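Local coordinates for protein paenibacillus xanthan lyase (Paenibacillus, PDB 6F2P) that probably cleaves the polysaccharide xanthan by an elimination reaction, acting as a promiscuous xanthan lyase of polysaccharide lyase family 8, at residues V440-T444 against D504-E509; T508-N514 against M600-H606. One frame throughout, in Å; residues are numbered along the deposited sequence.

Interaction 1 (V440-T444 against D504-E509); sequences VLQNT and DGIATE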
ATOM      1  N   VAL A 440       3.192 -15.647  15.724  1.00 11.65           N
ATOM      2  CA  VAL A 440       4.332 -16.509  15.371  1.00 19.47           C
ATOM      3  C   VAL A 440       4.255 -17.952  15.893  1.00 21.48           C
ATOM      4  O   VAL A 440       3.466 -18.263  16.797  1.00 19.47           O
ATOM      5  CB  VAL A 440       5.656 -15.934  15.920  1.00 14.22           C
ATOM      6  CG1 VAL A 440       5.961 -14.569  15.320  1.00 15.21           C
ATOM      7  CG2 VAL A 440       5.604 -15.870  17.443  1.00 11.86           C
ATOM      8  N   LEU A 441       5.089 -18.825  15.321  1.00 14.29           N
ATOM      9  CA  LEU A 441       5.344 -20.143  15.901  1.00 16.99           C
ATOM     10  C   LEU A 441       6.351 -19.946  17.016  1.00 20.11           C
ATOM     11  O   LEU A 441       7.376 -19.291  16.815  1.00 17.30           O
ATOM     12  CB  LEU A 441       5.939 -21.092  14.871  1.00 13.99           C
ATOM     13  CG  LEU A 441       5.060 -21.443  13.678  1.00 21.17           C
ATOM     14  CD1 LEU A 441       5.849 -22.293  12.684  1.00 17.85           C
ATOM     15  CD2 LEU A 441       3.780 -22.154  14.138  1.00 16.23           C
ATOM     16  N   GLN A 442       6.065 -20.501  18.190  1.00 18.74           N
ATOM     17  CA  GLN A 442       6.862 -20.206  19.378  1.00 19.14           C
ATOM     18  C   GLN A 442       8.332 -20.577  19.228  1.00 26.18           C
ATOM     19  O   GLN A 442       8.666 -21.707  18.841  1.00 24.07           O
ATOM     20  CB  GLN A 442       6.278 -20.902  20.604  1.00 20.24           C
ATOM     21  CG  GLN A 442       7.175 -20.833  21.816  1.00 18.21           C
ATOM     22  CD  GLN A 442       6.524 -21.407  23.053  1.00 23.44           C
ATOM     23  OE1 GLN A 442       5.650 -22.269  22.960  1.00 31.13           O
ATOM     24  NE2 GLN A 442       6.937 -20.922  24.224  1.00 19.94           N
ATOM     25  N   ASN A 443       9.196 -19.609  19.540  1.00 30.85           N
ATOM     26  CA  ASN A 443      10.648 -19.787  19.538  1.00 22.04           C
ATOM     27  C   ASN A 443      11.182 -20.342  18.220  1.00 20.16           C
ATOM     28  O   ASN A 443      11.921 -21.322  18.195  1.00 29.19           O
ATOM     29  CB  ASN A 443      11.069 -20.673  20.706  1.00 26.92           C
ATOM     30  CG  ASN A 443      12.564 -20.633  20.965  1.00 39.51           C
ATOM     31  OD1 ASN A 443      13.086 -19.661  21.517  1.00 43.93           O
ATOM     32  ND2 ASN A 443      13.260 -21.697  20.578  1.00 31.38           N
ATOM     33  N   THR A 444      10.794 -19.716  17.121  1.00 18.60           N
ATOM     34  CA  THR A 444      11.209 -20.172  15.805  1.00 21.75           C
ATOM     35  C   THR A 444      11.831 -19.028  15.029  1.00 20.20           C
ATOM     36  O   THR A 444      11.748 -17.867  15.434  1.00 16.26           O
ATOM     37  CB  THR A 444      10.024 -20.739  14.996  1.00 22.26           C
ATOM     38  OG1 THR A 444       9.055 -19.706  14.759  1.00 18.03           O
ATOM     39  CG2 THR A 444       9.371 -21.884  15.750  1.00 20.03           C
ATOM     40  N   ASP A 504       2.452 -26.982  11.770  1.00 25.99           N
ATOM     41  CA  ASP A 504       3.900 -27.019  11.996  1.00 22.19           C
ATOM     42  C   ASP A 504       4.273 -27.744  13.287  1.00 23.80           C
ATOM     43  O   ASP A 504       5.453 -27.870  13.612  1.00 30.83           O
ATOM     44  CB  ASP A 504       4.488 -25.597  12.028  1.00 19.28           C
ATOM     45  CG  ASP A 504       4.197 -24.808  10.769  1.00 22.80           C
ATOM     46  OD1 ASP A 504       4.784 -25.129   9.718  1.00 25.04           O
ATOM     47  OD2 ASP A 504       3.391 -23.852  10.824  1.00 24.27           O
ATOM     48  N   GLY A 505       3.273 -28.199  14.033  1.00 21.58           N
ATOM     49  CA  GLY A 505       3.527 -28.923  15.267  1.00 16.64           C
ATOM     50  C   GLY A 505       4.170 -28.109  16.379  1.00 23.13           C
ATOM     51  O   GLY A 505       4.801 -28.665  17.283  1.00 22.81           O
ATOM     52  N   ILE A 506       4.009 -26.792  16.328  1.00 19.34           N
ATOM     53  CA  ILE A 506       4.570 -25.932  17.361  1.00 19.88           C
ATOM     54  C   ILE A 506       3.520 -24.970  17.887  1.00 19.41           C
ATOM     55  O   ILE A 506       2.741 -24.407  17.113  1.00 18.16           O
ATOM     56  CB  ILE A 506       5.766 -25.132  16.818  1.00 21.39           C
ATOM     57  CG1 ILE A 506       6.872 -26.077  16.363  1.00 16.94           C
ATOM     58  CG2 ILE A 506       6.291 -24.158  17.855  1.00 13.15           C
ATOM     59  CD1 ILE A 506       7.873 -25.403  15.491  1.00 24.50           C
ATOM     60  N   ALA A 507       3.500 -24.794  19.208  1.00 22.15           N
ATOM     61  CA  ALA A 507       2.596 -23.849  19.854  1.00 18.44           C
ATOM     62  C   ALA A 507       2.649 -22.481  19.170  1.00 19.70           C
ATOM     63  O   ALA A 507       3.725 -21.913  18.963  1.00 22.77           O
ATOM     64  CB  ALA A 507       2.938 -23.714  21.321  1.00 13.25           C
ATOM     65  N   THR A 508       1.480 -21.963  18.820  1.00 14.74           N
ATOM     66  CA  THR A 508       1.385 -20.717  18.081  1.00 15.01           C
ATOM     67  C   THR A 508       1.022 -19.563  19.022  1.00 16.91           C
ATOM     68  O   THR A 508       0.170 -19.704  19.899  1.00 17.11           O
ATOM     69  CB  THR A 508       0.373 -20.861  16.933  1.00 16.21           C
ATOM     70  OG1 THR A 508       0.786 -21.944  16.088  1.00 17.34           O
ATOM     71  CG2 THR A 508       0.282 -19.585  16.101  1.00 17.48           C
ATOM     72  N   GLU A 509       1.686 -18.424  18.854  1.00 17.12           N
ATOM     73  CA  GLU A 509       1.517 -17.314  19.787  1.00 16.20           C
ATOM     74  C   GLU A 509       1.212 -15.996  19.084  1.00 18.13           C
ATOM     75  O   GLU A 509       1.645 -15.761  17.955  1.00 16.00           O
ATOM     76  CB  GLU A 509       2.778 -17.138  20.636  1.00 18.69           C
ATOM     77  CG  GLU A 509       3.172 -18.355  21.444  1.00 22.51           C
ATOM     78  CD  GLU A 509       4.451 -18.149  22.236  1.00 24.86           C
ATOM     79  OE1 GLU A 509       4.651 -18.874  23.237  1.00 30.12           O
ATOM     80  OE2 GLU A 509       5.253 -17.267  21.862  1.00 19.60           O
TER
HETATM   81  O   HOH W   1       7.979 -17.163  20.506  1.00 22.50           O
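Leu441, Gln442 and Glu509 carry the larger share of this contact, and they show how a short edge strand can be fastened by its backbone while its side chains work on both faces of a sheet. Val440 and Glu509 form an antiparallel hydrogen-bonded pair, with Val440 N 2.7 Å from Glu509 O and the reciprocal bond running from Glu509 N to Val440 O. Leu441 and Thr508 follow as a non-hydrogen-bonded pair. Past the end of the strand the ladder gains one more rung, Gln442 N to Ala507 O at 2.8 Å.

Leu441 spreads its two methyls over polar neighbours: CD1 lies 3.5 Å from Asp504 OD2, the two side chains meeting at about a right angle, and CD2 lies 3.6 Å from Thr508 OG1. The carboxylate of Asp504 finds its polar partners elsewhere, in the hydroxyls of Ser479 and Ser502.

Gln442, its CG anti to the backbone N (chi1 170°) and the rest of its chain extended, passes slantwise across the carboxylate of Glu509. Its amide carbon CD comes to 3.2 Å from Glu509 OE1, with amide and carboxylate planes turned 39° apart. NE2 is also near OE1 but at a poor angle for a hydrogen bond, and the strong partner of OE1 is Arg434, in a salt bridge. Glu509 OE2 instead reaches a water at 3.0 Å, which accepts from Asn443 N and so ties the carboxylate to the turn.

That turn is closed by Thr444 OG1, which donates to Leu441 O, while Thr444 CG2 meets Ile506 CD1 tip to tip at 3.8 Å.

The pairing places 439-441 at the border of a five-stranded antiparallel sheet in the super-sandwich domain, where strand 508-516 separates it from strand 595-607; from the loops, His406 packs on Val440, Lys478 on Leu441 and Arg434 on Gln442.

Interaction 2 (T508-N514 against M600-H606); sequences TETIVEN and MTLWFDH
Thr510 and Phe604 exchange backbone hydrogen bonds at the middle of an antiparallel ladder, whose short strands 508-511 and 600-606 run at 146° to each other. The ladder contains a classic beta bulge: Val512 and Glu513 both face Leu602, and their N atoms approach Leu602 O from the same face of its carbonyl plane, at 2.8 Å and 3.0 Å respectively. The extra residue shifts the register by one, so that pairing resumes with Glu513 against Leu602 and Asn514 against Thr601.

On the face bearing Glu509, Ile511 and Trp603, the carboxylate and indole lie side by side, their planes 50° apart. With CG between the backbone N and the carbonyl carbon (chi1 73°), the indole has its CD1 and NE1 set beside the Glu509 carboxylate. Ile511 CD1 packs 3.6 Å from Trp603 CB. A water in the plane of the indole donates to Glu509 OE1 and to Asp605 OD2 and accepts from Trp603 NE1; beyond it, Asp605 OD2 has a salt bridge to Lys570. An alanine in place of Glu509 would probably leave Arg434 without its carboxylate mate and this water without one of its acceptors.

At the bulge, Val512 CG2 packs 3.4 Å from Phe604 CE2, while tyrosines of strand 613-621 in the neighbouring sheet, Tyr615 and Tyr617, pack against Phe604 and Val512 respectively. At the far end, Thr510 OG1 also bonds the hydroxyl of Thr439, and it meets the His606 ring in its plane, 2.9 Å from NE2.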
ATOM      1  N   THR A 508       1.480 -21.963  18.820  1.00 14.74           N
ATOM      2  CA  THR A 508       1.385 -20.717  18.081  1.00 15.01           C
ATOM      3  C   THR A 508       1.022 -19.563  19.022  1.00 16.91           C
ATOM      4  O   THR A 508       0.170 -19.704  19.899  1.00 17.11           O
ATOM      5  CB  THR A 508       0.373 -20.861  16.933  1.00 16.21           C
ATOM      6  OG1 THR A 508       0.786 -21.944  16.088  1.00 17.34           O
ATOM      7  CG2 THR A 508       0.282 -19.585  16.101  1.00 17.48           C
ATOM      8  N   GLU A 509       1.686 -18.424  18.854  1.00 17.12           N
ATOM      9  CA  GLU A 509       1.517 -17.314  19.787  1.00 16.20           C
ATOM     10  C   GLU A 509       1.212 -15.996  19.084  1.00 18.13           C
ATOM     11  O   GLU A 509       1.645 -15.761  17.955  1.00 16.00           O
ATOM     12  CB  GLU A 509       2.778 -17.138  20.636  1.00 18.69           C
ATOM     13  CG  GLU A 509       3.172 -18.355  21.444  1.00 22.51           C
ATOM     14  CD  GLU A 509       4.451 -18.149  22.236  1.00 24.86           C
ATOM     15  OE1 GLU A 509       4.651 -18.874  23.237  1.00 30.12           O
ATOM     16  OE2 GLU A 509       5.253 -17.267  21.862  1.00 19.60           O
ATOM     17  N   THR A 510       0.459 -15.139  19.765  1.00 18.63           N
ATOM     18  CA  THR A 510       0.256 -13.769  19.308  1.00 16.19           C
ATOM     19  C   THR A 510       0.676 -12.822  20.421  1.00 15.63           C
ATOM     20  O   THR A 510       0.153 -12.900  21.535  1.00 13.33           O
ATOM     21  CB  THR A 510      -1.207 -13.505  18.930  1.00 15.33           C
ATOM     22  OG1 THR A 510      -1.488 -14.132  17.669  1.00 15.99           O
ATOM     23  CG2 THR A 510      -1.479 -11.996  18.832  1.00 10.16           C
ATOM     24  N   ILE A 511       1.626 -11.938  20.126  1.00 10.39           N
ATOM     25  CA  ILE A 511       2.206 -11.112  21.174  1.00 12.92           C
ATOM     26  C   ILE A 511       1.451  -9.809  21.347  1.00 16.74           C
ATOM     27  O   ILE A 511       1.391  -8.993  20.426  1.00 16.90           O
ATOM     28  CB  ILE A 511       3.690 -10.796  20.908  1.00 16.25           C
ATOM     29  CG1 ILE A 511       4.449 -12.063  20.487  1.00 13.56           C
ATOM     30  CG2 ILE A 511       4.312 -10.137  22.128  1.00 11.38           C
ATOM     31  CD1 ILE A 511       4.282 -13.231  21.431  1.00 10.36           C
ATOM     32  N   VAL A 512       0.867  -9.615  22.525  1.00 16.66           N
ATOM     33  CA  VAL A 512       0.153  -8.372  22.797  1.00 19.54           C
ATOM     34  C   VAL A 512       1.133  -7.263  23.153  1.00 18.50           C
ATOM     35  O   VAL A 512       1.007  -6.124  22.689  1.00 21.92           O
ATOM     36  CB  VAL A 512      -0.873  -8.525  23.939  1.00 16.82           C
ATOM     37  CG1 VAL A 512      -1.361  -7.159  24.405  1.00 13.81           C
ATOM     38  CG2 VAL A 512      -2.039  -9.369  23.493  1.00 14.12           C
ATOM     39  N   GLU A 513       2.116  -7.609  23.974  1.00 17.47           N
ATOM     40  CA  GLU A 513       3.044  -6.625  24.504  1.00 15.09           C
ATOM     41  C   GLU A 513       4.408  -7.260  24.749  1.00 20.58           C
ATOM     42  O   GLU A 513       4.512  -8.467  24.985  1.00 21.11           O
ATOM     43  CB  GLU A 513       2.475  -6.034  25.794  1.00 11.53           C
ATOM     44  CG  GLU A 513       3.269  -4.896  26.390  1.00 16.09           C
ATOM     45  CD  GLU A 513       3.632  -3.822  25.375  1.00 19.37           C
ATOM     46  OE1 GLU A 513       2.892  -2.822  25.273  1.00 17.36           O
ATOM     47  OE2 GLU A 513       4.671  -3.964  24.693  1.00 19.78           O
ATOM     48  N   ASN A 514       5.456  -6.449  24.648  1.00 18.13           N
ATOM     49  CA  ASN A 514       6.776  -6.833  25.120  1.00 14.96           C
ATOM     50  C   ASN A 514       7.522  -5.555  25.447  1.00 16.35           C
ATOM     51  O   ASN A 514       8.371  -5.117  24.687  1.00 19.01           O
ATOM     52  CB  ASN A 514       7.534  -7.670  24.083  1.00 12.83           C
ATOM     53  CG  ASN A 514       8.678  -8.455  24.704  1.00 16.44           C
ATOM     54  OD1 ASN A 514       9.111  -8.151  25.814  1.00 16.73           O
ATOM     55  ND2 ASN A 514       9.163  -9.471  24.003  1.00 13.03           N
ATOM     56  N   MET A 600       8.263  -6.503  30.266  1.00 24.13           N
ATOM     57  CA  MET A 600       6.944  -7.057  30.543  1.00 17.85           C
ATOM     58  C   MET A 600       6.362  -7.606  29.253  1.00 15.83           C
ATOM     59  O   MET A 600       6.083  -6.856  28.322  1.00 16.19           O
ATOM     60  CB  MET A 600       6.003  -5.989  31.097  1.00 17.79           C
ATOM     61  CG  MET A 600       4.555  -6.460  31.192  1.00 19.46           C
ATOM     62  SD  MET A 600       4.377  -7.902  32.277  1.00 23.06           S
ATOM     63  CE  MET A 600       4.807  -7.154  33.849  1.00 14.62           C
ATOM     64  N   THR A 601       6.175  -8.916  29.202  1.00 18.90           N
ATOM     65  CA  THR A 601       5.691  -9.574  27.999  1.00 19.02           C
ATOM     66  C   THR A 601       4.293 -10.156  28.209  1.00 19.82           C
ATOM     67  O   THR A 601       4.076 -10.941  29.136  1.00 21.67           O
ATOM     68  CB  THR A 601       6.648 -10.701  27.604  1.00 17.29           C
ATOM     69  OG1 THR A 601       7.988 -10.216  27.673  1.00 16.50           O
ATOM     70  CG2 THR A 601       6.369 -11.178  26.194  1.00 16.88           C
ATOM     71  N   LEU A 602       3.345  -9.760  27.360  1.00 21.01           N
ATOM     72  CA  LEU A 602       1.983 -10.287  27.417  1.00 15.55           C
ATOM     73  C   LEU A 602       1.655 -10.947  26.081  1.00 15.91           C
ATOM     74  O   LEU A 602       1.950 -10.380  25.029  1.00 18.17           O
ATOM     75  CB  LEU A 602       0.990  -9.158  27.696  1.00 14.63           C
ATOM     76  CG  LEU A 602       1.270  -8.238  28.892  1.00 18.01           C
ATOM     77  CD1 LEU A 602       0.280  -7.091  28.938  1.00 16.50           C
ATOM     78  CD2 LEU A 602       1.236  -9.002  30.200  1.00 14.67           C
ATOM     79  N   TRP A 603       1.057 -12.139  26.106  1.00 12.43           N
ATOM     80  CA  TRP A 603       0.706 -12.802  24.849  1.00 14.20           C
ATOM     81  C   TRP A 603      -0.429 -13.834  24.914  1.00 15.78           C
ATOM     82  O   TRP A 603      -0.897 -14.203  25.987  1.00 16.88           O
ATOM     83  CB  TRP A 603       1.947 -13.412  24.192  1.00 14.66           C
ATOM     84  CG  TRP A 603       2.493 -14.658  24.849  1.00 17.93           C
ATOM     85  CD1 TRP A 603       2.352 -15.942  24.408  1.00 19.77           C
ATOM     86  CD2 TRP A 603       3.294 -14.731  26.038  1.00 16.08           C
ATOM     87  NE1 TRP A 603       3.004 -16.809  25.253  1.00 21.70           N
ATOM     88  CE2 TRP A 603       3.589 -16.089  26.261  1.00 18.67           C
ATOM     89  CE3 TRP A 603       3.789 -13.778  26.938  1.00 19.68           C
ATOM     90  CZ2 TRP A 603       4.355 -16.519  27.346  1.00 16.13           C
ATOM     91  CZ3 TRP A 603       4.542 -14.209  28.019  1.00 17.76           C
ATOM     92  CH2 TRP A 603       4.821 -15.567  28.209  1.00 13.88           C
ATOM     93  N   PHE A 604      -0.876 -14.266  23.739  1.00 13.89           N
ATOM     94  CA  PHE A 604      -1.872 -15.318  23.615  1.00 14.21           C
ATOM     95  C   PHE A 604      -1.202 -16.601  23.164  1.00 21.91           C
ATOM     96  O   PHE A 604      -0.274 -16.581  22.344  1.00 21.64           O
ATOM     97  CB  PHE A 604      -2.927 -14.963  22.564  1.00 15.93           C
ATOM     98  CG  PHE A 604      -3.688 -13.697  22.849  1.00 18.19           C
ATOM     99  CD1 PHE A 604      -4.475 -13.581  23.983  1.00 14.39           C
ATOM    100  CD2 PHE A 604      -3.655 -12.639  21.954  1.00 15.62           C
ATOM    101  CE1 PHE A 604      -5.190 -12.420  24.233  1.00 19.55           C
ATOM    102  CE2 PHE A 604      -4.378 -11.473  22.196  1.00 15.79           C
ATOM    103  CZ  PHE A 604      -5.141 -11.364  23.337  1.00 18.49           C
ATOM    104  N   ASP A 605      -1.690 -17.724  23.677  1.00 24.25           N
ATOM    105  CA  ASP A 605      -1.224 -19.019  23.218  1.00 16.67           C
ATOM    106  C   ASP A 605      -2.370 -19.737  22.541  1.00 18.34           C
ATOM    107  O   ASP A 605      -3.301 -20.183  23.204  1.00 19.73           O
ATOM    108  CB  ASP A 605      -0.696 -19.845  24.393  1.00 19.49           C
ATOM    109  CG  ASP A 605      -0.046 -21.159  23.953  1.00 22.52           C
ATOM    110  OD1 ASP A 605      -0.377 -21.702  22.863  1.00 15.67           O
ATOM    111  OD2 ASP A 605       0.806 -21.657  24.717  1.00 23.04           O
ATOM    112  N   HIS A 606      -2.286 -19.860  21.220  1.00 20.90           N
ATOM    113  CA  HIS A 606      -3.305 -20.549  20.431  1.00 16.32           C
ATOM    114  C   HIS A 606      -3.099 -22.056  20.399  1.00 20.26           C
ATOM    115  O   HIS A 606      -3.853 -22.775  19.737  1.00 27.15           O
ATOM    116  CB  HIS A 606      -3.322 -20.015  18.998  1.00 18.07           C
ATOM    117  CG  HIS A 606      -3.364 -18.523  18.914  1.00 19.95           C
ATOM    118  ND1 HIS A 606      -4.517 -17.798  19.124  1.00 17.59           N
ATOM    119  CD2 HIS A 606      -2.390 -17.617  18.657  1.00 20.35           C
ATOM    120  CE1 HIS A 606      -4.253 -16.509  18.995  1.00 19.07           C
ATOM    121  NE2 HIS A 606      -2.968 -16.374  18.715  1.00 21.10           N
TER
HETATM  122  O   HOH W   2       2.941 -20.028  24.991  1.00 27.99           O

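In the fold
Interactions 1 and 2 flank one strand, 508-516, whose neighbours in the sheet are 439-441 and 595-607; their centres lie 12 Å apart. Thr508 and Glu509 belong to both: Thr508 faces Leu441 on one side and bonds His606 through its backbone on the other, and Glu509 pairs with Val440 and with Asp605. Arg434 spans the two: it forms the salt bridge with Glu509, makes a cation-pi contact with Trp603 and accepts from Asn514 ND2 through its carbonyl. A direct touch is made by Ala507 CB and Asp605 OD1, 4.2 Å apart. A bound calcium ion lies about 11 Å from the Phe604 side chain, too far for direct coordination.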